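Succinoglycan biosynthesis protein (Bacillus cereus ATCC 14579, PDB 3B55) binds calcium and, as a member of the erythromycin esterase family, may be a hydrolase, although its substrate is not established. Local coordinates at residues S74-G79 with G333-S338; D230-S235 with I261-T266; S311-L316 with G424-I429. The protein carries 1 engineered substitution. All blocks are in the same frame, centred on the assembly; numbering follows the deposited sequence.

Interaction 1. Residues S74-G79 with G333-S338; sequences SASIVG and GKRYVS
R335, with more surface buried here than any other residue, meets S76 through both its backbone and its side chain. R335 O accepts two amides: S76 N at 2.9 Å, in the carbonyl plane and on a lone pair, and I77 N at a longer 3.3 Å, arriving almost head-on to the carbonyl. The side chain bends at chi3 (-65°) and sets the edge of its guanidinium at S76, where R335 NH1 makes a weak 3.4 Å bond to S76 OG. V337 continues the pairing through both of its backbone polar atoms: its N donates to I77 O at 3.0 Å, and its O receives G79 N at 2.7 Å. On one face of the sheet V337 CG2 presses on A75 CB at 3.3 Å, tighter than normal carbon contact, while the V78 and V337 side chains lie side by side, pointing the same way. On the other face the Y336 ring, its CG anti to the backbone N (chi1 174°), extends along the neighbouring strand; CD1 is 3.2 Å from I77 O, and CE1 is 3.3 Å from the N of G79, which has no side chain. The ring's OH bonds to V310 O, and L328 of helix 324-332 packs over I77 and Y336. The bonding is that of adjacent parallel strands, here 77-82 and 336-344, inside the mixed central sheet of an alpha/beta fold.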
loop_
_atom_site.group_PDB
_atom_site.type_symbol
_atom_site.label_atom_id
_atom_site.label_comp_id
_atom_site.label_asym_id
_atom_site.label_seq_id
_atom_site.Cartn_x
_atom_site.Cartn_y
_atom_site.Cartn_z
ATOM N N SER A 74 15.925 7.968 10.634
ATOM C CA SER A 74 15.012 9.095 10.773
ATOM C C SER A 74 14.045 9.244 9.588
ATOM O O SER A 74 13.471 10.309 9.379
ATOM C CB SER A 74 15.808 10.393 10.958
ATOM O OG SER A 74 16.694 10.596 9.869
ATOM N N ALA A 75 13.868 8.179 8.814
ATOM C CA ALA A 75 12.957 8.213 7.669
ATOM C C ALA A 75 11.565 8.646 8.115
ATOM O O ALA A 75 11.101 8.264 9.193
ATOM C CB ALA A 75 12.877 6.843 7.015
ATOM N N SER A 76 10.898 9.430 7.274
ATOM C CA SER A 76 9.556 9.940 7.564
ATOM C C SER A 76 8.461 9.013 7.052
ATOM O O SER A 76 7.321 9.049 7.521
ATOM C CB SER A 76 9.359 11.296 6.891
ATOM O OG SER A 76 10.466 12.130 7.146
ATOM N N ILE A 77 8.807 8.191 6.074
ATOM C CA ILE A 77 7.832 7.306 5.474
ATOM C C ILE A 77 8.520 6.024 5.045
ATOM O O ILE A 77 9.531 6.045 4.344
ATOM C CB ILE A 77 7.148 8.040 4.299
ATOM C CG1 ILE A 77 6.265 7.088 3.498
ATOM C CG2 ILE A 77 8.202 8.728 3.440
ATOM C CD1 ILE A 77 5.395 7.815 2.485
ATOM N N VAL A 78 7.971 4.909 5.512
ATOM C CA VAL A 78 8.513 3.584 5.249
ATOM C C VAL A 78 7.549 2.703 4.469
ATOM O O VAL A 78 6.432 2.437 4.920
ATOM C CB VAL A 78 8.863 2.877 6.589
ATOM C CG1 VAL A 78 9.238 1.416 6.350
ATOM C CG2 VAL A 78 9.996 3.619 7.278
ATOM N N GLY A 79 7.994 2.256 3.297
ATOM C CA GLY A 79 7.176 1.388 2.471
ATOM C C GLY A 79 7.339 -0.029 2.996
ATOM O O GLY A 79 8.464 -0.479 3.222
ATOM N N GLY A 333 13.688 10.851 -1.323
ATOM C CA GLY A 333 15.105 10.559 -1.263
ATOM C C GLY A 333 15.381 9.680 -0.059
ATOM O O GLY A 333 14.727 8.656 0.116
ATOM N N LYS A 334 16.322 10.080 0.791
ATOM C CA LYS A 334 16.649 9.271 1.955
ATOM C C LYS A 334 15.562 9.317 3.020
ATOM O O LYS A 334 15.662 8.638 4.036
ATOM C CB LYS A 334 17.984 9.715 2.564
ATOM C CG LYS A 334 17.941 11.093 3.184
ATOM C CD LYS A 334 19.321 11.561 3.601
ATOM C CE LYS A 334 19.257 12.940 4.242
ATOM N NZ LYS A 334 20.611 13.478 4.532
ATOM N N ARG A 335 14.521 10.111 2.803
ATOM C CA ARG A 335 13.460 10.168 3.794
ATOM C C ARG A 335 12.454 9.034 3.635
ATOM O O ARG A 335 11.634 8.803 4.518
ATOM C CB ARG A 335 12.760 11.529 3.765
ATOM C CG ARG A 335 13.610 12.638 4.389
ATOM C CD ARG A 335 12.739 13.779 4.905
ATOM N NE ARG A 335 12.054 14.458 3.813
ATOM C CZ ARG A 335 10.801 14.891 3.874
ATOM N NH1 ARG A 335 10.092 14.705 4.983
ATOM N NH2 ARG A 335 10.263 15.510 2.829
ATOM N N TYR A 336 12.523 8.334 2.504
ATOM C CA TYR A 336 11.646 7.199 2.243
ATOM C C TYR A 336 12.487 5.937 2.333
ATOM O O TYR A 336 13.503 5.827 1.651
ATOM C CB TYR A 336 11.034 7.285 0.844
ATOM C CG TYR A 336 10.213 6.072 0.446
ATOM C CD1 TYR A 336 9.153 5.634 1.236
ATOM C CD2 TYR A 336 10.495 5.367 -0.726
ATOM C CE1 TYR A 336 8.391 4.535 0.874
ATOM C CE2 TYR A 336 9.738 4.257 -1.096
ATOM C CZ TYR A 336 8.687 3.849 -0.288
ATOM O OH TYR A 336 7.927 2.759 -0.639
ATOM N N VAL A 337 12.079 5.004 3.186
ATOM C CA VAL A 337 12.785 3.739 3.330
ATOM C C VAL A 337 11.831 2.684 2.803
ATOM O O VAL A 337 10.651 2.681 3.143
ATOM C CB VAL A 337 13.137 3.423 4.803
ATOM C CG1 VAL A 337 13.589 1.977 4.924
ATOM C CG2 VAL A 337 14.247 4.344 5.276
ATOM N N SER A 338 12.336 1.795 1.958
ATOM C CA SER A 338 11.494 0.759 1.374
ATOM C C SER A 338 11.862 -0.634 1.857
ATOM O O SER A 338 12.988 -1.100 1.666
ATOM C CB SER A 338 11.590 0.820 -0.157
ATOM O OG SER A 338 10.860 -0.224 -0.765
#

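Interaction 2. Residues D230-S235 with I261-T266; sequences DAKTIS and IIEQFT. Engineered in segment 230-235: T233 (natural residue Gln).
A231 and S235 of helix 221-240 face I262, E263 and T266 of helix 250-268 in an antiparallel helix-helix contact, part of the all-helical region between strands 167-172 and 301-306. The segment axes approach to 8.6 Å at 162°. The backbones come nearest at A231, where its CA is 5.3 Å from E263 CA, consistent with the small side chain there. A231 CB points into the opposite helix and touches I262 CG2 at 3.8 Å; the CG methylene of E263 and the T266 hydroxyl oxygen also lie against it. Consecutive in the chain and joined by a short connection, the two helices form an alpha-helical hairpin. Its buried side is continued by I262 against Y181 and I184 of helix 178-192, and by I234 against V199, I203 and L206 of helix 197-206. Toward the more open side, E263 reaches across with its chain extended beyond CG, CG itself lying anti to the carbonyl carbon (chi1 -71°). S235 OG donates to E263 OE2 at 2.7 Å, meeting the oxygen from above the carboxylate plane, about 40° out of it. E263 OE1 rests 3.6 Å from K232 CG, and the two side chains cross at about a right angle. K232 NZ remains 6.3 Å from E263 OE1, so any attraction between these opposite charges would act at long range, without a salt bridge.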
loop_
_atom_site.group_PDB
_atom_site.type_symbol
_atom_site.label_atom_id
_atom_site.label_comp_id
_atom_site.label_asym_id
_atom_site.label_seq_id
_atom_site.Cartn_x
_atom_site.Cartn_y
_atom_site.Cartn_z
ATOM N N ASP A 230 -16.611 18.485 -13.392
ATOM C CA ASP A 230 -17.417 18.690 -12.201
ATOM C C ASP A 230 -16.535 18.556 -10.966
ATOM O O ASP A 230 -16.679 19.313 -10.013
ATOM C CB ASP A 230 -18.559 17.673 -12.131
ATOM C CG ASP A 230 -19.684 17.983 -13.106
ATOM O OD1 ASP A 230 -19.637 19.039 -13.775
ATOM O OD2 ASP A 230 -20.625 17.168 -13.198
ATOM N N ALA A 231 -15.613 17.598 -10.995
ATOM C CA ALA A 231 -14.707 17.374 -9.870
ATOM C C ALA A 231 -13.733 18.544 -9.725
ATOM O O ALA A 231 -13.506 19.041 -8.616
ATOM C CB ALA A 231 -13.931 16.063 -10.066
ATOM N N LYS A 232 -13.156 18.978 -10.846
ATOM C CA LYS A 232 -12.219 20.099 -10.828
ATOM C C LYS A 232 -12.911 21.309 -10.229
ATOM O O LYS A 232 -12.333 22.036 -9.424
ATOM C CB LYS A 232 -11.752 20.445 -12.242
ATOM C CG LYS A 232 -10.649 19.550 -12.773
ATOM C CD LYS A 232 -10.192 19.988 -14.157
ATOM C CE LYS A 232 -9.019 19.138 -14.653
ATOM N NZ LYS A 232 -8.608 19.493 -16.044
ATOM N N THR A 233 -14.158 21.511 -10.635
ATOM C CA THR A 233 -14.955 22.625 -10.153
ATOM C C THR A 233 -15.220 22.546 -8.650
ATOM O O THR A 233 -15.173 23.562 -7.962
ATOM C CB THR A 233 -16.297 22.699 -10.916
ATOM O OG1 THR A 233 -16.070 23.246 -12.223
ATOM C CG2 THR A 233 -17.296 23.560 -10.167
ATOM N N ILE A 234 -15.506 21.353 -8.139
ATOM C CA ILE A 234 -15.761 21.200 -6.712
ATOM C C ILE A 234 -14.523 21.604 -5.921
ATOM O O ILE A 234 -14.615 22.364 -4.958
ATOM C CB ILE A 234 -16.146 19.755 -6.354
ATOM C CG1 ILE A 234 -17.524 19.435 -6.939
ATOM C CG2 ILE A 234 -16.133 19.569 -4.846
ATOM C CD1 ILE A 234 -18.038 18.053 -6.599
ATOM N N SER A 235 -13.367 21.097 -6.335
ATOM C CA SER A 235 -12.105 21.425 -5.679
ATOM C C SER A 235 -11.812 22.911 -5.816
ATOM O O SER A 235 -11.359 23.556 -4.871
ATOM C CB SER A 235 -10.955 20.626 -6.296
ATOM O OG SER A 235 -11.054 19.267 -5.930
ATOM N N ILE A 261 -9.644 13.264 -4.166
ATOM C CA ILE A 261 -9.871 11.863 -4.502
ATOM C C ILE A 261 -10.821 11.730 -5.695
ATOM O O ILE A 261 -10.625 10.871 -6.553
ATOM C CB ILE A 261 -10.449 11.091 -3.296
ATOM C CG1 ILE A 261 -9.414 11.044 -2.166
ATOM C CG2 ILE A 261 -10.855 9.688 -3.718
ATOM C CD1 ILE A 261 -8.155 10.252 -2.496
ATOM N N ILE A 262 -11.846 12.577 -5.738
ATOM C CA ILE A 262 -12.822 12.565 -6.821
ATOM C C ILE A 262 -12.144 12.907 -8.148
ATOM O O ILE A 262 -12.465 12.315 -9.184
ATOM C CB ILE A 262 -13.957 13.581 -6.559
ATOM C CG1 ILE A 262 -14.542 13.358 -5.163
ATOM C CG2 ILE A 262 -15.044 13.424 -7.615
ATOM C CD1 ILE A 262 -15.527 14.419 -4.725
ATOM N N GLU A 263 -11.220 13.867 -8.125
ATOM C CA GLU A 263 -10.495 14.236 -9.340
ATOM C C GLU A 263 -9.578 13.091 -9.764
ATOM O O GLU A 263 -9.433 12.808 -10.958
ATOM C CB GLU A 263 -9.635 15.473 -9.113
ATOM C CG GLU A 263 -10.393 16.781 -8.952
ATOM C CD GLU A 263 -9.447 17.961 -8.834
ATOM O OE1 GLU A 263 -8.911 18.409 -9.873
ATOM O OE2 GLU A 263 -9.224 18.424 -7.696
ATOM N N GLN A 264 -8.951 12.444 -8.782
ATOM C CA GLN A 264 -8.051 11.336 -9.071
ATOM C C GLN A 264 -8.813 10.212 -9.756
ATOM O O GLN A 264 -8.341 9.629 -10.737
ATOM C CB GLN A 264 -7.409 10.809 -7.787
ATOM C CG GLN A 264 -6.364 11.737 -7.167
ATOM C CD GLN A 264 -5.858 11.214 -5.841
ATOM O OE1 GLN A 264 -6.325 10.186 -5.353
ATOM N NE2 GLN A 264 -4.918 11.926 -5.240
ATOM N N PHE A 265 -10.001 9.920 -9.238
ATOM C CA PHE A 265 -10.815 8.865 -9.805
ATOM C C PHE A 265 -11.309 9.212 -11.209
ATOM O O PHE A 265 -11.152 8.419 -12.132
ATOM C CB PHE A 265 -11.997 8.555 -8.874
ATOM C CG PHE A 265 -12.953 7.535 -9.428
ATOM C CD1 PHE A 265 -14.017 7.918 -10.244
ATOM C CD2 PHE A 265 -12.757 6.179 -9.179
ATOM C CE1 PHE A 265 -14.869 6.962 -10.804
ATOM C CE2 PHE A 265 -13.604 5.217 -9.738
ATOM C CZ PHE A 265 -14.661 5.614 -10.551
ATOM N N THR A 266 -11.893 10.392 -11.380
ATOM C CA THR A 266 -12.419 10.787 -12.683
ATOM C C THR A 266 -11.355 10.947 -13.764
ATOM O O THR A 266 -11.549 10.512 -14.902
ATOM C CB THR A 266 -13.229 12.107 -12.590
ATOM O OG1 THR A 266 -12.389 13.154 -12.094
ATOM C CG2 THR A 266 -14.419 11.939 -11.657
#

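Interaction 3. Residues S311-L316 with G424-I429; sequences SKTNML and GKAFDI
S311 opens the contact by laying its CA and CB beside the F427 ring, where S311 CB is 3.8 Å from F427 CZ. Its OG, held between the backbone N and the carbonyl carbon (chi1 51°), turns back into its own segment and donates to T313 O at 2.7 Å, bracing the bend of the 311-313 backbone. At K312 the backbone makes the hydrogen bond that joins the two segments: K312 N donates to A426 O at 2.8 Å, nearly straight at 168° and directed onto a lone pair in the carbonyl plane. This carbonyl belongs to the last helical residue of 423-426, just before F427 leaves the helix. The K312 side chain continues past K425 O, which lies 3.4 Å from its CB, and bends at its far end to bring NZ to Y336 O on strand 336-344 of the central sheet. A salt bridge from K312 NZ to D428 OD2 is possible, but that oxygen sits too close to a neighbour for its place to be sure; its main partner appears to be S338 N. T313 touches the helix end with both branches. T313 OG1 sits 3.2 Å from A426 CB, while T313 CG2 lies 3.7 Å from K425 CB. Further along, the selenomethionine M315 runs at about a right angle to F427 and brings its terminal CE methyl to 3.3 Å from F427 CZ, approaching the ring obliquely. I421 of strand 418-421 adjoins T313, M315 and A426. The chemistry is thus divided: mostly apolar contacts around A426 and F427 seat the irregular 311-316 segment, one directional backbone bond sets K312 against the helix end, and K312 and D428, oppositely charged, may partly offset one another while each probably meets a polar backbone atom of strand 336-344.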
loop_
_atom_site.group_PDB
_atom_site.type_symbol
_atom_site.label_atom_id
_atom_site.label_comp_id
_atom_site.label_asym_id
_atom_site.label_seq_id
_atom_site.Cartn_x
_atom_site.Cartn_y
_atom_site.Cartn_z
ATOM N N SER A 311 8.261 -0.637 -4.052
ATOM C CA SER A 311 9.645 -0.797 -4.483
ATOM C C SER A 311 10.118 0.511 -5.096
ATOM O O SER A 311 9.314 1.286 -5.612
ATOM C CB SER A 311 9.774 -1.941 -5.495
ATOM O OG SER A 311 8.840 -1.824 -6.553
ATOM N N LYS A 312 11.419 0.774 -5.028
ATOM C CA LYS A 312 11.943 2.022 -5.574
ATOM C C LYS A 312 12.155 1.940 -7.075
ATOM O O LYS A 312 12.485 2.937 -7.717
ATOM C CB LYS A 312 13.245 2.411 -4.872
ATOM C CG LYS A 312 13.081 2.749 -3.389
ATOM C CD LYS A 312 14.438 3.097 -2.771
ATOM C CE LYS A 312 14.370 3.269 -1.264
ATOM N NZ LYS A 312 13.735 4.538 -0.823
ATOM N N THR A 313 11.977 0.745 -7.632
ATOM C CA THR A 313 12.110 0.547 -9.067
ATOM C C THR A 313 10.834 -0.144 -9.507
ATOM O O THR A 313 10.114 -0.701 -8.678
ATOM C CB THR A 313 13.322 -0.327 -9.431
ATOM O OG1 THR A 313 13.212 -1.597 -8.776
ATOM C CG2 THR A 313 14.612 0.356 -9.006
ATOM N N ASN A 314 10.561 -0.097 -10.807
ATOM C CA ASN A 314 9.354 -0.678 -11.385
ATOM C C ASN A 314 9.466 -2.161 -11.716
ATOM O O ASN A 314 10.067 -2.524 -12.717
ATOM C CB ASN A 314 8.986 0.108 -12.652
ATOM C CG ASN A 314 7.580 -0.199 -13.160
ATOM O OD1 ASN A 314 7.086 0.460 -14.083
ATOM N ND2 ASN A 314 6.929 -1.187 -12.559
HETATM N N MSE A 315 8.879 -3.015 -10.883
HETATM C CA MSE A 315 8.918 -4.455 -11.134
HETATM C C MSE A 315 7.600 -4.910 -11.766
HETATM O O MSE A 315 7.436 -6.076 -12.109
HETATM C CB MSE A 315 9.176 -5.232 -9.833
HETATM C CG MSE A 315 8.063 -5.176 -8.804
HETATM SE SE MSE A 315 8.399 -6.362 -7.296
HETATM C CE MSE A 315 9.415 -5.167 -6.192
ATOM N N LEU A 316 6.678 -3.963 -11.926
ATOM C CA LEU A 316 5.364 -4.204 -12.517
ATOM C C LEU A 316 5.312 -3.566 -13.903
ATOM O O LEU A 316 4.232 -3.281 -14.432
ATOM C CB LEU A 316 4.272 -3.573 -11.643
ATOM C CG LEU A 316 3.559 -4.370 -10.547
ATOM C CD1 LEU A 316 4.338 -5.606 -10.145
ATOM C CD2 LEU A 316 3.343 -3.450 -9.361
ATOM N N GLY A 424 18.731 -4.839 -4.940
ATOM C CA GLY A 424 19.404 -3.759 -4.240
ATOM C C GLY A 424 18.873 -2.382 -4.600
ATOM O O GLY A 424 18.970 -1.454 -3.802
ATOM N N LYS A 425 18.315 -2.233 -5.796
ATOM C CA LYS A 425 17.783 -0.937 -6.205
ATOM C C LYS A 425 16.321 -0.769 -5.797
ATOM O O LYS A 425 15.882 0.333 -5.483
ATOM C CB LYS A 425 17.927 -0.757 -7.715
ATOM C CG LYS A 425 19.376 -0.823 -8.189
ATOM C CD LYS A 425 19.523 -0.463 -9.666
ATOM C CE LYS A 425 20.961 -0.685 -10.121
ATOM N NZ LYS A 425 21.275 -0.042 -11.432
ATOM N N ALA A 426 15.577 -1.867 -5.791
ATOM C CA ALA A 426 14.169 -1.828 -5.430
ATOM C C ALA A 426 13.923 -1.649 -3.932
ATOM O O ALA A 426 13.009 -0.921 -3.536
ATOM C CB ALA A 426 13.485 -3.093 -5.911
ATOM N N PHE A 427 14.737 -2.298 -3.101
ATOM C CA PHE A 427 14.552 -2.214 -1.655
ATOM C C PHE A 427 15.801 -1.928 -0.832
ATOM O O PHE A 427 16.909 -2.354 -1.171
ATOM C CB PHE A 427 13.952 -3.515 -1.124
ATOM C CG PHE A 427 12.666 -3.917 -1.781
ATOM C CD1 PHE A 427 11.487 -3.223 -1.521
ATOM C CD2 PHE A 427 12.629 -5.005 -2.651
ATOM C CE1 PHE A 427 10.277 -3.610 -2.120
ATOM C CE2 PHE A 427 11.426 -5.402 -3.256
ATOM C CZ PHE A 427 10.248 -4.702 -2.990
ATOM N N ASP A 428 15.598 -1.221 0.274
ATOM C CA ASP A 428 16.675 -0.893 1.199
ATOM C C ASP A 428 16.773 -2.050 2.199
ATOM O O ASP A 428 17.852 -2.394 2.667
ATOM C CB ASP A 428 16.357 0.396 1.974
ATOM C CG ASP A 428 16.150 1.598 1.067
ATOM O OD1 ASP A 428 17.047 1.886 0.238
ATOM O OD2 ASP A 428 15.092 2.257 1.186
ATOM N N ILE A 429 15.634 -2.657 2.515
ATOM C CA ILE A 429 15.606 -3.748 3.486
ATOM C C ILE A 429 14.754 -4.915 3.011
ATOM O O ILE A 429 13.628 -4.716 2.551
ATOM C CB ILE A 429 15.053 -3.234 4.830
ATOM C CG1 ILE A 429 15.928 -2.071 5.318
ATOM C CG2 ILE A 429 15.017 -4.372 5.873
ATOM C CD1 ILE A 429 15.330 -1.281 6.467
#

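In the fold
Interactions 1 and 3 are contiguous, with centres 13 Å apart, and meet through strand 336-344. K312 NZ lies 2.8 Å from Y336 O, and D428 OD2 lies 2.9 Å from S338 N, so the side chains of interaction 3 probably bond to the backbone of interaction 1, although OD2 is less surely placed. Their segments alternate along the chain. Interaction 2 belongs to the helical region, its centre 29 Å from that of interaction 1 and 31 Å from that of interaction 3, touching neither. The calcium ion, bound by H85 and E113, is nearer interactions 1 and 3: the M315 side chain is about 11 Å from it and that of Y336 about 14 Å.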